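PDB 4JIU: proabylysin from Pyrococcus abyssi, which is the zymogen of abylysin, a soluble zinc metallopeptidase of the minigluzincin family that probably cleaves peptide bonds, a minimal relative of the catalytic domains of integral membrane metallopeptidases. Local coordinates for residues M54-I59 and K90-R95. The protein carries 1 engineered substitution. Sequence-based numbering, arbitrary orientation.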
ATOM      1  N   MET A  54       7.818  -2.670   0.741  1.00 10.68           N
ATOM      2  CA  MET A  54       7.291  -1.335   1.121  1.00 11.12           C
ATOM      3  C   MET A  54       6.499  -0.717  -0.025  1.00 10.15           C
ATOM      4  O   MET A  54       5.444  -0.128   0.175  1.00 10.95           O
ATOM      5  CB  MET A  54       8.457  -0.407   1.488  1.00 12.16           C
ATOM      6  CG  MET A  54       9.159  -0.744   2.759  0.56 15.57           C
ATOM      7  SD  MET A  54      10.388   0.499   3.262  0.56 18.80           S
ATOM      8  CE  MET A  54      11.852  -0.296   2.624  0.56 31.43           C
ATOM      9  N   PHE A  55       7.070  -0.816  -1.228  1.00  9.84           N
ATOM     10  CA  PHE A  55       6.396  -0.258  -2.394  1.00  9.60           C
ATOM     11  C   PHE A  55       5.044  -0.952  -2.602  1.00  9.30           C
ATOM     12  O   PHE A  55       4.068  -0.293  -2.946  1.00 10.03           O
ATOM     13  CB  PHE A  55       7.276  -0.392  -3.642  1.00 10.31           C
ATOM     14  CG  PHE A  55       6.875   0.533  -4.764  1.00 10.49           C
ATOM     15  CD1 PHE A  55       6.848   1.919  -4.578  1.00 12.85           C
ATOM     16  CD2 PHE A  55       6.540   0.006  -6.015  1.00 12.58           C
ATOM     17  CE1 PHE A  55       6.533   2.750  -5.607  1.00 14.70           C
ATOM     18  CE2 PHE A  55       6.243   0.891  -7.067  1.00 12.21           C
ATOM     19  CZ  PHE A  55       6.234   2.240  -6.844  1.00 13.55           C
ATOM     20  N   TYR A  56       4.994  -2.276  -2.430  1.00  9.30           N
ATOM     21  CA  TYR A  56       3.711  -2.971  -2.539  1.00  9.05           C
ATOM     22  C   TYR A  56       2.681  -2.373  -1.615  1.00  8.84           C
ATOM     23  O   TYR A  56       1.539  -2.166  -1.951  1.00  9.39           O
ATOM     24  CB  TYR A  56       3.881  -4.508  -2.342  1.00  9.75           C
ATOM     25  CG  TYR A  56       2.512  -5.126  -2.387  1.00  9.89           C
ATOM     26  CD1 TYR A  56       1.879  -5.288  -3.627  1.00 11.20           C
ATOM     27  CD2 TYR A  56       1.764  -5.451  -1.288  1.00 10.83           C
ATOM     28  CE1 TYR A  56       0.637  -5.803  -3.713  1.00 11.44           C
ATOM     29  CE2 TYR A  56       0.488  -5.905  -1.360  1.00 11.38           C
ATOM     30  CZ  TYR A  56      -0.100  -6.088  -2.592  1.00 10.70           C
ATOM     31  OH  TYR A  56      -1.373  -6.570  -2.724  1.00 13.37           O
ATOM     32  N   ILE A  57       3.059  -2.213  -0.327  1.00  9.24           N
ATOM     33  CA  ILE A  57       2.113  -1.672   0.630  1.00  9.30           C
ATOM     34  C   ILE A  57       1.588  -0.309   0.183  1.00  9.14           C
ATOM     35  O   ILE A  57       0.391  -0.054   0.263  1.00  9.77           O
ATOM     36  CB  ILE A  57       2.732  -1.634   2.048  1.00  9.91           C
ATOM     37  CG1 ILE A  57       2.998  -3.064   2.542  1.00 11.99           C
ATOM     38  CG2 ILE A  57       1.847  -0.840   2.986  1.00 11.88           C
ATOM     39  CD1 ILE A  57       3.850  -3.146   3.741  1.00 14.64           C
ATOM     40  N   LEU A  58       2.485   0.575  -0.233  1.00  9.35           N
ATOM     41  CA  LEU A  58       2.066   1.884  -0.695  1.00  9.23           C
ATOM     42  C   LEU A  58       1.144   1.789  -1.884  1.00  8.96           C
ATOM     43  O   LEU A  58       0.139   2.511  -1.966  1.00 10.07           O
ATOM     44  CB  LEU A  58       3.287   2.751  -0.988  1.00 10.93           C
ATOM     45  CG  LEU A  58       4.080   3.173   0.249  1.00 11.85           C
ATOM     46  CD1 LEU A  58       5.323   3.943  -0.180  1.00 16.53           C
ATOM     47  CD2 LEU A  58       3.296   4.008   1.219  1.00 13.65           C
ATOM     48  N   ILE A  59       1.479   0.957  -2.878  1.00  9.13           N
ATOM     49  CA  ILE A  59       0.649   0.774  -4.053  1.00  8.89           C
ATOM     50  C   ILE A  59      -0.703   0.197  -3.658  1.00  8.51           C
ATOM     51  O   ILE A  59      -1.730   0.678  -4.198  1.00  9.51           O
ATOM     52  CB  ILE A  59       1.373  -0.076  -5.097  1.00  9.36           C
ATOM     53  CG1 ILE A  59       2.516   0.671  -5.798  1.00 10.34           C
ATOM     54  CG2 ILE A  59       0.391  -0.672  -6.108  1.00 10.08           C
ATOM     55  CD1 ILE A  59       2.063   1.745  -6.761  1.00 11.26           C
ATOM     56  N   LYS A  90       0.256 -11.295  -4.936  1.00 12.83           N
ATOM     57  CA  LYS A  90       0.038 -12.295  -3.896  1.00 14.66           C
ATOM     58  C   LYS A  90       1.365 -12.831  -3.407  1.00 13.44           C
ATOM     59  O   LYS A  90       1.463 -13.144  -2.225  1.00 14.74           O
ATOM     60  CB  LYS A  90      -0.891 -13.385  -4.424  1.00 22.10           C
ATOM     61  CG  LYS A  90      -2.371 -12.972  -4.417  1.00 30.57           C
ATOM     62  CD  LYS A  90      -2.938 -12.826  -2.992  1.00 39.99           C
ATOM     63  CE  LYS A  90      -4.080 -11.817  -2.933  1.00 36.99           C
ATOM     64  NZ  LYS A  90      -4.473 -11.447  -1.543  1.00 37.36           N
ATOM     65  N   GLU A  91       2.370 -12.969  -4.238  1.00 13.92           N
ATOM     66  CA  GLU A  91       3.707 -13.410  -3.832  1.00 13.73           C
ATOM     67  C   GLU A  91       4.301 -12.413  -2.812  1.00 12.66           C
ATOM     68  O   GLU A  91       4.852 -12.778  -1.764  1.00 14.10           O
ATOM     69  CB  GLU A  91       4.642 -13.567  -5.002  1.00 15.80           C
ATOM     70  CG  GLU A  91       6.069 -13.926  -4.689  1.00 18.96           C
ATOM     71  CD  GLU A  91       6.263 -15.133  -3.804  1.00 25.23           C
ATOM     72  OE1 GLU A  91       5.438 -16.074  -3.939  1.00 31.45           O
ATOM     73  OE2 GLU A  91       7.252 -15.084  -3.014  1.00 29.02           O
ATOM     74  N   ILE A  92       4.203 -11.127  -3.104  1.00 12.27           N
ATOM     75  CA  ILE A  92       4.753 -10.123  -2.187  1.00 11.92           C
ATOM     76  C   ILE A  92       3.928 -10.099  -0.912  1.00 11.52           C
ATOM     77  O   ILE A  92       4.475  -9.970   0.190  1.00 12.62           O
ATOM     78  CB  ILE A  92       4.873  -8.776  -2.890  1.00 12.05           C
ATOM     79  CG1 ILE A  92       5.818  -8.836  -4.084  1.00 14.56           C
ATOM     80  CG2 ILE A  92       5.282  -7.701  -1.895  1.00 14.68           C
ATOM     81  CD1 ILE A  92       7.209  -9.413  -3.882  1.00 17.51           C
ATOM     82  N   GLU A  93       2.608 -10.147  -0.979  1.00 12.71           N
ATOM     83  CA  GLU A  93       1.814 -10.269   0.221  1.00 12.92           C
ATOM     84  C   GLU A  93       2.232 -11.446   1.089  1.00 14.53           C
ATOM     85  O   GLU A  93       2.307 -11.312   2.300  1.00 15.05           O
ATOM     86  CB  GLU A  93       0.337 -10.427  -0.128  1.00 14.74           C
ATOM     87  CG  GLU A  93      -0.314  -9.156  -0.570  1.00 14.66           C
ATOM     88  CD  GLU A  93      -1.815  -9.288  -0.723  1.00 20.09           C
ATOM     89  OE1 GLU A  93      -2.368  -8.351  -1.300  1.00 19.15           O
ATOM     90  OE2 GLU A  93      -2.498 -10.252  -0.306  1.00 28.72           O
ATOM     91  N   ASP A  94       2.518 -12.545   0.469  1.00 13.93           N
ATOM     92  CA  ASP A  94       2.948 -13.725   1.221  1.00 15.23           C
ATOM     93  C   ASP A  94       4.254 -13.441   1.932  1.00 13.73           C
ATOM     94  O   ASP A  94       4.460 -13.868   3.073  1.00 15.97           O
ATOM     95  CB  ASP A  94       3.079 -14.923   0.279  1.00 17.12           C
ATOM     96  CG  ASP A  94       1.778 -15.557  -0.166  1.00 22.75           C
ATOM     97  OD1 ASP A  94       0.721 -15.222   0.427  1.00 34.58           O
ATOM     98  OD2 ASP A  94       1.705 -16.391  -1.101  1.00 35.15           O
ATOM     99  N   ARG A  95       5.185 -12.784   1.248  1.00 13.04           N
ATOM    100  CA  ARG A  95       6.471 -12.437   1.896  1.00 12.92           C
ATOM    101  C   ARG A  95       6.257 -11.561   3.107  1.00 12.16           C
ATOM    102  O   ARG A  95       6.899 -11.707   4.151  1.00 13.36           O
ATOM    103  CB  ARG A  95       7.425 -11.822   0.857  1.00 13.92           C
ATOM    104  CG  ARG A  95       7.788 -12.773  -0.293  1.00 15.59           C
ATOM    105  CD  ARG A  95       8.726 -12.159  -1.306  1.00 16.56           C
ATOM    106  NE  ARG A  95       8.904 -13.007  -2.466  1.00 19.09           N
ATOM    107  CZ  ARG A  95       9.678 -12.722  -3.518  1.00 19.61           C
ATOM    108  NH1 ARG A  95      10.314 -11.556  -3.539  1.00 25.17           N
ATOM    109  NH2 ARG A  95       9.793 -13.556  -4.531  1.00 27.63           N
TER
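Tyr-56 reaches out from helix 51-67 to helix 88-100 and meets Ile-92 with the base of its side chain and Glu-93 with its far end. With CG anti to the backbone N (chi1 177°), the phenol extends from its helix toward the neighbouring one. Ile-92 CG2 packs 3.5 Å from Tyr-56 CB, the two side chains lying antiparallel, side by side. Farther out, Glu-93 CG lies 3.4 Å from Tyr-56 CE2, and the extended chain beyond it brings the carboxylate to the phenol, its plane turned 59° from the ring. Tyr-56 OH donates a very short hydrogen bond, 2.5 Å, to Glu-93 OE1. Glu-93 OE2 forms a salt bridge with Lys-90 NZ at 2.6 Å, met on the syn side but 32° out of the carboxylate plane. Were Glu-93 replaced by alanine, the Tyr-56 hydroxyl would probably lose this acceptor and Lys-90 its carboxylate mate. Phe-84 stacks edge-to-face with the Tyr-56 ring. The hydroxyl also hydrogen-bonds His-60 ND1, making Tyr-56 a second-shell partner of this zinc ligand. His-60 belongs to the HExxH helix, the zinc-binding motif of zincin metallopeptidases, whose site is completed here by His-64, His-72 and Val-105.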